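Local coordinates for carboxysome assembly protein CcmN (Synechococcus elongatus, PDB 7D6C) that is required for carboxysome formation, using its N-terminal domain, the part described here, to bind CcmM and its C-terminal peptide to bind shell protein CcmK2, at residues G22-I26 / S44-I48; R63-I69 / I81-V87; S96-T102 / G113-E119. All blocks are in the same frame, centred on the assembly; numbering follows the deposited sequence.

Interaction 1 of 3, residues G22-I26 / S44-I48; sequences GEVTI and SRIEI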
loop_
_atom_site.group_PDB
_atom_site.type_symbol
_atom_site.label_atom_id
_atom_site.label_comp_id
_atom_site.label_asym_id
_atom_site.label_seq_id
_atom_site.Cartn_x
_atom_site.Cartn_y
_atom_site.Cartn_z
ATOM N N GLY F 22 -17.418 -8.646 -3.492
ATOM C CA GLY F 22 -17.376 -10.061 -3.207
ATOM C C GLY F 22 -18.326 -10.382 -2.079
ATOM O O GLY F 22 -19.353 -9.709 -1.914
ATOM N N GLU F 23 -17.995 -11.394 -1.288
ATOM C CA GLU F 23 -18.823 -11.788 -0.159
ATOM C C GLU F 23 -18.155 -11.327 1.133
ATOM O O GLU F 23 -17.182 -11.928 1.616
ATOM C CB GLU F 23 -19.075 -13.289 -0.185
ATOM C CG GLU F 23 -19.910 -13.778 0.963
ATOM C CD GLU F 23 -20.685 -15.016 0.578
ATOM O OE1 GLU F 23 -20.749 -15.968 1.405
ATOM O OE2 GLU F 23 -21.207 -15.028 -0.568
ATOM N N VAL F 24 -18.694 -10.258 1.684
ATOM C CA VAL F 24 -18.167 -9.674 2.916
ATOM C C VAL F 24 -19.340 -9.512 3.879
ATOM O O VAL F 24 -20.454 -9.208 3.480
ATOM C CB VAL F 24 -17.484 -8.313 2.657
ATOM C CG1 VAL F 24 -16.785 -7.811 3.900
ATOM C CG2 VAL F 24 -16.502 -8.428 1.539
ATOM N N THR F 25 -19.098 -9.680 5.143
ATOM C CA THR F 25 -20.168 -9.733 6.098
ATOM C C THR F 25 -19.864 -8.754 7.226
ATOM O O THR F 25 -19.471 -9.325 8.235
ATOM C CB THR F 25 -20.389 -11.128 6.671
ATOM O OG1 THR F 25 -19.317 -11.488 7.588
ATOM C CG2 THR F 25 -20.215 -12.283 5.639
ATOM N N ILE F 26 -20.037 -7.333 7.318
ATOM C CA ILE F 26 -19.245 -6.444 8.270
ATOM C C ILE F 26 -19.831 -6.226 9.681
ATOM O O ILE F 26 -21.024 -6.145 9.882
ATOM C CB ILE F 26 -18.907 -5.119 7.577
ATOM C CG1 ILE F 26 -18.121 -5.315 6.292
ATOM C CG2 ILE F 26 -18.062 -4.192 8.446
ATOM C CD1 ILE F 26 -17.778 -3.921 5.459
ATOM N N SER F 44 -14.703 -17.255 -2.470
ATOM C CA SER F 44 -13.958 -16.619 -1.400
ATOM C C SER F 44 -14.810 -15.576 -0.696
ATOM O O SER F 44 -15.755 -15.013 -1.269
ATOM C CB SER F 44 -12.677 -15.988 -1.953
ATOM O OG SER F 44 -11.732 -16.999 -2.267
ATOM N N ARG F 45 -14.431 -15.306 0.555
ATOM C CA ARG F 45 -15.113 -14.318 1.372
ATOM C C ARG F 45 -14.119 -13.657 2.318
ATOM O O ARG F 45 -13.093 -14.243 2.684
ATOM C CB ARG F 45 -16.234 -14.961 2.183
ATOM C CG ARG F 45 -15.687 -16.053 3.075
ATOM C CD ARG F 45 -16.666 -16.533 4.110
ATOM N NE ARG F 45 -16.078 -17.692 4.763
ATOM C CZ ARG F 45 -15.774 -17.743 6.056
ATOM N NH1 ARG F 45 -16.044 -16.690 6.835
ATOM N NH2 ARG F 45 -15.207 -18.848 6.570
ATOM N N ILE F 46 -14.466 -12.444 2.754
ATOM C CA ILE F 46 -13.717 -11.717 3.773
ATOM C C ILE F 46 -14.591 -11.618 5.015
ATOM O O ILE F 46 -15.790 -11.343 4.912
ATOM C CB ILE F 46 -13.301 -10.320 3.256
ATOM C CG1 ILE F 46 -12.192 -10.456 2.209
ATOM C CG2 ILE F 46 -12.848 -9.396 4.409
ATOM C CD1 ILE F 46 -11.853 -9.154 1.479
ATOM N N GLU F 47 -14.000 -11.860 6.179
ATOM C CA GLU F 47 -14.700 -11.808 7.459
ATOM C C GLU F 47 -13.870 -10.992 8.439
ATOM O O GLU F 47 -12.703 -11.320 8.677
ATOM C CB GLU F 47 -14.955 -13.218 8.008
ATOM C CG GLU F 47 -15.776 -13.315 9.304
ATOM C CD GLU F 47 -15.920 -14.764 9.838
ATOM O OE1 GLU F 47 -15.715 -15.731 9.067
ATOM O OE2 GLU F 47 -16.241 -14.937 11.038
ATOM N N ILE F 48 -14.471 -9.939 9.003
ATOM C CA ILE F 48 -13.786 -9.007 9.897
ATOM C C ILE F 48 -14.562 -8.938 11.207
ATOM O O ILE F 48 -15.750 -8.630 11.196
ATOM C CB ILE F 48 -13.665 -7.606 9.267
ATOM C CG1 ILE F 48 -12.910 -7.667 7.940
ATOM C CG2 ILE F 48 -13.041 -6.595 10.213
ATOM C CD1 ILE F 48 -13.273 -6.545 7.039
#
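E23 and I46 join two parallel strands at an edge of the domain through one backbone hydrogen bond. I46 N donates to E23 O at 3.0 Å, with an angle of 156° at the hydrogen. The pairing is short: V24 lies beside I46 in a parallel bridge with CA atoms 5.0 Å apart, and the chains then separate, so that T25 and E47 have their CA atoms 6.0 Å from each other.

Two C-H...O contacts reinforce this single bond. V24 CA approaches I46 O at 3.5 Å in a nearly straight line, while R45 CA approaches E23 O, which thus receives both R45 CA-H and I46 N-H.

Apolar packing is light. V24 and I46 lie side by side and point the same way, V24 CG2 resting 4.1 Å from I46 CB. With V24 CG1 anti to the backbone N (chi1 -172°), that branch is placed near I46 O and CG2 is left to meet the isoleucine. I46 continues inward to L38, I60 and A62.

Charged side chains occupy the face of E23 and R45. Their aliphatic parts touch, E23 CG lying 4.0 Å from R45 CB, but their charged ends do not meet. R45 NH1 instead forms a salt bridge with E47 OE1, two residues along its own strand, the carboxylate carbon lying at the edge of the guanidinium and in its plane.

At the other side of 45-48, its backbone is bonded to strand 66-69, and S44 OG accepts the N-H of G65. A frayed outer strand, 23-24, on a well-bonded second one, with aliphatic side chains inward and charges outward, is consistent with the first coil of a left-handed parallel beta-helix.

Interaction 2 of 3, residues R63-I69 / I81-V87; sequences RGGAIII and IVGQSIV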
loop_
_atom_site.group_PDB
_atom_site.type_symbol
_atom_site.label_atom_id
_atom_site.label_comp_id
_atom_site.label_asym_id
_atom_site.label_seq_id
_atom_site.Cartn_x
_atom_site.Cartn_y
_atom_site.Cartn_z
ATOM N N ARG F 63 -8.469 -15.025 -1.792
ATOM C CA ARG F 63 -8.360 -15.879 -2.970
ATOM C C ARG F 63 -8.170 -17.326 -2.543
ATOM O O ARG F 63 -7.258 -17.638 -1.766
ATOM C CB ARG F 63 -7.214 -15.442 -3.892
ATOM C CG ARG F 63 -7.500 -15.757 -5.343
ATOM C CD ARG F 63 -6.325 -15.485 -6.257
ATOM N NE ARG F 63 -5.680 -14.198 -6.037
ATOM C CZ ARG F 63 -5.088 -13.539 -7.023
ATOM N NH1 ARG F 63 -4.500 -12.355 -6.822
ATOM N NH2 ARG F 63 -5.116 -14.065 -8.241
ATOM N N GLY F 64 -9.039 -18.196 -3.064
ATOM C CA GLY F 64 -9.042 -19.601 -2.704
ATOM C C GLY F 64 -9.522 -19.897 -1.301
ATOM O O GLY F 64 -9.141 -20.924 -0.723
ATOM N N GLY F 65 -10.331 -19.035 -0.728
ATOM C CA GLY F 65 -10.739 -19.283 0.625
ATOM C C GLY F 65 -11.160 -17.984 1.293
ATOM O O GLY F 65 -11.753 -17.114 0.654
ATOM N N ALA F 66 -10.847 -17.883 2.579
ATOM C CA ALA F 66 -11.306 -16.756 3.373
ATOM C C ALA F 66 -10.130 -15.982 3.952
ATOM O O ALA F 66 -9.065 -16.539 4.230
ATOM C CB ALA F 66 -12.219 -17.215 4.515
ATOM N N ILE F 67 -10.341 -14.689 4.145
ATOM C CA ILE F 67 -9.508 -13.890 5.031
ATOM C C ILE F 67 -10.370 -13.540 6.229
ATOM O O ILE F 67 -11.511 -13.097 6.064
ATOM C CB ILE F 67 -8.968 -12.628 4.334
ATOM C CG1 ILE F 67 -8.258 -13.017 3.025
ATOM C CG2 ILE F 67 -8.051 -11.884 5.261
ATOM C CD1 ILE F 67 -7.626 -11.883 2.287
ATOM N N ILE F 68 -9.859 -13.787 7.428
ATOM C CA ILE F 68 -10.604 -13.527 8.649
ATOM C C ILE F 68 -9.733 -12.656 9.535
ATOM O O ILE F 68 -8.691 -13.106 10.028
ATOM C CB ILE F 68 -11.010 -14.817 9.380
ATOM C CG1 ILE F 68 -12.018 -15.611 8.552
ATOM C CG2 ILE F 68 -11.583 -14.500 10.749
ATOM C CD1 ILE F 68 -11.866 -17.095 8.694
ATOM N N ILE F 69 -10.151 -11.415 9.732
ATOM C CA ILE F 69 -9.503 -10.514 10.675
ATOM C C ILE F 69 -10.281 -10.652 11.971
ATOM O O ILE F 69 -11.458 -10.291 12.038
ATOM C CB ILE F 69 -9.496 -9.062 10.166
ATOM C CG1 ILE F 69 -9.152 -9.023 8.678
ATOM C CG2 ILE F 69 -8.541 -8.178 10.983
ATOM C CD1 ILE F 69 -7.912 -9.816 8.340
ATOM N N ILE F 81 -3.248 -7.914 2.230
ATOM C CA ILE F 81 -3.496 -9.317 2.562
ATOM C C ILE F 81 -4.111 -10.008 1.346
ATOM O O ILE F 81 -5.268 -9.740 0.987
ATOM C CB ILE F 81 -4.392 -9.476 3.800
ATOM C CG1 ILE F 81 -3.713 -8.857 5.028
ATOM C CG2 ILE F 81 -4.591 -10.907 4.082
ATOM C CD1 ILE F 81 -4.582 -8.824 6.283
ATOM N N VAL F 82 -3.337 -10.888 0.713
ATOM C CA VAL F 82 -3.749 -11.631 -0.470
ATOM C C VAL F 82 -3.715 -13.107 -0.135
ATOM O O VAL F 82 -2.761 -13.570 0.506
ATOM C CB VAL F 82 -2.828 -11.360 -1.672
ATOM C CG1 VAL F 82 -3.219 -12.267 -2.835
ATOM C CG2 VAL F 82 -2.881 -9.911 -2.066
ATOM N N GLY F 83 -4.735 -13.853 -0.585
ATOM C CA GLY F 83 -4.722 -15.305 -0.449
ATOM C C GLY F 83 -5.724 -15.772 0.572
ATOM O O GLY F 83 -6.882 -15.356 0.462
ATOM N N GLN F 84 -5.347 -16.610 1.555
ATOM C CA GLN F 84 -6.240 -16.839 2.688
ATOM C C GLN F 84 -5.435 -16.631 3.960
ATOM O O GLN F 84 -4.325 -17.158 4.089
ATOM C CB GLN F 84 -6.904 -18.242 2.768
ATOM C CG GLN F 84 -7.504 -18.746 1.486
ATOM C CD GLN F 84 -6.701 -19.922 0.971
ATOM O OE1 GLN F 84 -6.361 -20.806 1.774
ATOM N NE2 GLN F 84 -6.150 -19.793 -0.251
ATOM N N SER F 85 -6.011 -15.902 4.910
ATOM C CA SER F 85 -5.279 -15.457 6.082
ATOM C C SER F 85 -6.246 -15.354 7.256
ATOM O O SER F 85 -7.420 -15.003 7.078
ATOM C CB SER F 85 -4.606 -14.103 5.799
ATOM O OG SER F 85 -4.003 -13.529 6.948
ATOM N N ILE F 86 -5.763 -15.686 8.447
ATOM C CA ILE F 86 -6.494 -15.447 9.677
ATOM C C ILE F 86 -5.590 -14.610 10.550
ATOM O O ILE F 86 -4.498 -15.056 10.922
ATOM C CB ILE F 86 -6.872 -16.751 10.389
ATOM C CG1 ILE F 86 -7.615 -17.681 9.439
ATOM C CG2 ILE F 86 -7.707 -16.454 11.623
ATOM C CD1 ILE F 86 -8.147 -18.877 10.120
ATOM N N VAL F 87 -6.014 -13.394 10.860
ATOM C CA VAL F 87 -5.221 -12.508 11.698
ATOM C C VAL F 87 -5.765 -12.626 13.113
ATOM O O VAL F 87 -6.939 -12.319 13.364
ATOM C CB VAL F 87 -5.248 -11.060 11.186
ATOM C CG1 VAL F 87 -4.269 -10.209 11.983
ATOM C CG2 VAL F 87 -4.892 -11.035 9.718
#
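R63 and the G83-Q84 corner are joined by two nearly straight hydrogen bonds. R63 N donates to G83 O at 2.8 Å, and Q84 NE2 returns a bond to R63 O at 2.9 Å. The second is well directed at both ends: the amide nitrogen sits in the carbonyl plane on a lone pair, and R63 O lies within 7° of the Q84 amide plane. A bend at chi2 (111°) folds the glutamine over the turn at G64 and G65, its CG lying 3.4 Å from G65 CA. With Q84 cut back to an alanine, R63 O would probably lose this donor and the backbone of the glycine turn its cover. The backbone N of Q84 is itself bound by N101 OD1.

Beyond the corner, parallel backbone bonding takes over. S85 N donates to A66 O, I68 N to S85 O at 2.7 Å, and V87 N to I68 O at 2.8 Å, with strands 66-69 and 85-87 only 4° from parallel.

Packing gathers on the face of I67, I69, S85 and V87. I67 crosses I81 at a slant, CD1 against CG2 at 3.7 Å. I69 lies alongside V87, its CD1 at 3.5 Å from V87 CG2, and the same methyl meets I81 CD1 tip to tip. I81 thus links the sheet of 80-82 to strand 66-69 of the adjoining sheet.

G64, G65 and G83 all have positive phi, which suits glycine at such corners. Matched bends in successive turns, with isoleucines and valines stacked inside, are characteristic of the hexapeptide-type left-handed beta-helix.

Interaction 3 of 3, residues S96-T102 / G113-E119; sequences STTLVNT and GSLLSAE
L116 overlaps L99 flank to flank, both side chains pointing the same way, with L116 CD2 at 3.7 Å from L99 CD2. L99 CG stands anti to its carbonyl carbon (chi1 -55°), and with CD1 continuing the chain (chi2 173°), the second methyl, CD2, is the one turned to L116, where it also nears CB. Both leucines pack on I104.

On the reverse face two pairs of neighbours match. L115 runs beside T98, its CD1 at 3.8 Å from T98 CG2, and S117 CB sits 3.7 Å from V100 CB.

Backbone bonding between 98-100 and 115-117 is regular, with only modest bends. T98 N donates to S114 O, L116 N to T98 O, V100 N to L116 O at 2.7 Å, and A118 N to V100 O, the axes lying 4.7 Å apart and 3° from parallel. T102, past the turn at N101, folds back over this pairing: its OG1 comes to 2.9 Å from L116 O, a weak bond, and not a settled one, because V100 O is also within range of the same proton. T102 CG2 meanwhile touches A118 CB at 3.9 Å.

T98 OG1 hydrogen-bonds to a polar and a basic side chain of the chain of another protein. That chain also covers V100, L115 and S117, so the face bearing these residues belongs to an interface in the assembly. Strand 98-100 is bonded on its other side to 80-82, through L99 with L80 and V82, and its L99 rests on I81; 115-117 is the last strand of this parallel sheet within the chain.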
loop_
_atom_site.group_PDB
_atom_site.type_symbol
_atom_site.label_atom_id
_atom_site.label_comp_id
_atom_site.label_asym_id
_atom_site.label_seq_id
_atom_site.Cartn_x
_atom_site.Cartn_y
_atom_site.Cartn_z
ATOM N N SER F 96 2.222 -0.962 5.777
ATOM C CA SER F 96 2.752 -1.648 4.597
ATOM C C SER F 96 3.268 -3.052 4.905
ATOM O O SER F 96 4.180 -3.556 4.240
ATOM C CB SER F 96 3.824 -0.804 3.930
ATOM O OG SER F 96 3.267 0.477 3.689
ATOM N N THR F 97 2.675 -3.696 5.905
ATOM C CA THR F 97 2.766 -5.142 6.013
ATOM C C THR F 97 2.172 -5.796 4.775
ATOM O O THR F 97 1.142 -5.357 4.253
ATOM C CB THR F 97 2.001 -5.628 7.244
ATOM O OG1 THR F 97 2.490 -4.971 8.416
ATOM C CG2 THR F 97 2.138 -7.139 7.395
ATOM N N THR F 98 2.802 -6.878 4.327
ATOM C CA THR F 98 2.217 -7.765 3.328
ATOM C C THR F 98 2.120 -9.195 3.862
ATOM O O THR F 98 3.137 -9.784 4.258
ATOM C CB THR F 98 3.033 -7.721 2.049
ATOM O OG1 THR F 98 2.773 -6.467 1.401
ATOM C CG2 THR F 98 2.642 -8.877 1.139
ATOM N N LEU F 99 0.898 -9.747 3.876
ATOM C CA LEU F 99 0.659 -11.152 4.202
ATOM C C LEU F 99 0.086 -11.835 2.975
ATOM O O LEU F 99 -0.987 -11.439 2.508
ATOM C CB LEU F 99 -0.320 -11.304 5.361
ATOM C CG LEU F 99 -0.055 -10.607 6.684
ATOM C CD1 LEU F 99 -1.265 -10.769 7.600
ATOM C CD2 LEU F 99 1.158 -11.185 7.337
ATOM N N VAL F 100 0.784 -12.867 2.477
ATOM C CA VAL F 100 0.375 -13.646 1.294
ATOM C C VAL F 100 0.225 -15.105 1.689
ATOM O O VAL F 100 1.227 -15.818 1.833
ATOM C CB VAL F 100 1.370 -13.528 0.135
ATOM C CG1 VAL F 100 0.753 -14.135 -1.099
ATOM C CG2 VAL F 100 1.745 -12.078 -0.111
ATOM N N ASN F 101 -1.022 -15.564 1.815
ATOM C CA ASN F 101 -1.324 -16.933 2.247
ATOM C C ASN F 101 -0.614 -17.261 3.567
ATOM O O ASN F 101 -0.108 -18.367 3.759
ATOM C CB ASN F 101 -0.956 -17.960 1.163
ATOM C CG ASN F 101 -1.864 -17.890 -0.080
ATOM O OD1 ASN F 101 -3.089 -17.852 0.030
ATOM N ND2 ASN F 101 -1.250 -17.890 -1.274
ATOM N N THR F 102 -0.557 -16.287 4.482
ATOM C CA THR F 102 0.059 -16.476 5.793
ATOM C C THR F 102 -0.765 -15.766 6.871
ATOM O O THR F 102 -1.316 -14.684 6.630
ATOM C CB THR F 102 1.525 -15.968 5.814
ATOM O OG1 THR F 102 1.636 -14.761 5.053
ATOM C CG2 THR F 102 2.487 -16.991 5.217
ATOM N N GLY F 113 6.436 -2.602 6.959
ATOM C CA GLY F 113 7.150 -3.067 5.796
ATOM C C GLY F 113 7.347 -4.562 5.706
ATOM O O GLY F 113 7.960 -5.027 4.732
ATOM N N SER F 114 6.834 -5.331 6.668
ATOM C CA SER F 114 7.042 -6.776 6.675
ATOM C C SER F 114 6.419 -7.453 5.458
ATOM O O SER F 114 5.382 -7.032 4.923
ATOM C CB SER F 114 6.467 -7.399 7.931
ATOM O OG SER F 114 7.223 -7.034 9.071
ATOM N N LEU F 115 7.071 -8.526 5.033
ATOM C CA LEU F 115 6.719 -9.254 3.821
ATOM C C LEU F 115 6.678 -10.728 4.188
ATOM O O LEU F 115 7.728 -11.344 4.396
ATOM C CB LEU F 115 7.732 -8.989 2.711
ATOM C CG LEU F 115 7.634 -9.953 1.543
ATOM C CD1 LEU F 115 6.340 -9.649 0.818
ATOM C CD2 LEU F 115 8.855 -9.825 0.612
ATOM N N LEU F 116 5.471 -11.278 4.307
ATOM C CA LEU F 116 5.267 -12.671 4.688
ATOM C C LEU F 116 4.514 -13.367 3.557
ATOM O O LEU F 116 3.326 -13.089 3.346
ATOM C CB LEU F 116 4.498 -12.760 6.005
ATOM C CG LEU F 116 5.296 -12.711 7.314
ATOM C CD1 LEU F 116 6.322 -11.600 7.307
ATOM C CD2 LEU F 116 4.382 -12.539 8.512
ATOM N N SER F 117 5.193 -14.267 2.832
ATOM C CA SER F 117 4.616 -14.880 1.632
ATOM C C SER F 117 4.997 -16.352 1.534
ATOM O O SER F 117 6.171 -16.676 1.328
ATOM C CB SER F 117 5.055 -14.143 0.371
ATOM O OG SER F 117 4.871 -14.961 -0.771
ATOM N N ALA F 118 3.996 -17.231 1.641
ATOM C CA ALA F 118 4.093 -18.643 1.303
ATOM C C ALA F 118 3.414 -18.903 -0.043
ATOM O O ALA F 118 2.512 -18.169 -0.458
ATOM C CB ALA F 118 3.453 -19.506 2.401
ATOM N N GLU F 119 3.849 -19.981 -0.714
ATOM C CA GLU F 119 3.436 -20.250 -2.098
ATOM C C GLU F 119 1.949 -20.577 -2.186
ATOM O O GLU F 119 1.229 -20.034 -3.037
ATOM C CB GLU F 119 4.260 -21.404 -2.690
ATOM C CG GLU F 119 5.775 -21.233 -2.605
ATOM C CD GLU F 119 6.321 -21.531 -1.215
ATOM O OE1 GLU F 119 5.906 -22.549 -0.613
ATOM O OE2 GLU F 119 7.144 -20.725 -0.717
#

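Overall arrangement
The three contacts follow one another along the coil, each pairing a strand with its counterpart in the next turn. Interactions 1 and 2, with centres 10 Å apart, share one parallel sheet: probable hydrogen bonds run from E47 N to I67 O and from I69 N to E47 O, both 2.8 Å. Interaction 3 belongs to the sheet of 80-82 and lies 11 Å, centre to centre, from interaction 2, which it meets at the corner through S85 OG and T102 O at 2.9 Å. Interactions 1 and 3 stay about 9 Å apart at their nearest atoms. Interaction 3 is the one most engaged by another protein's chain, consistent with the CcmM-binding role of this domain.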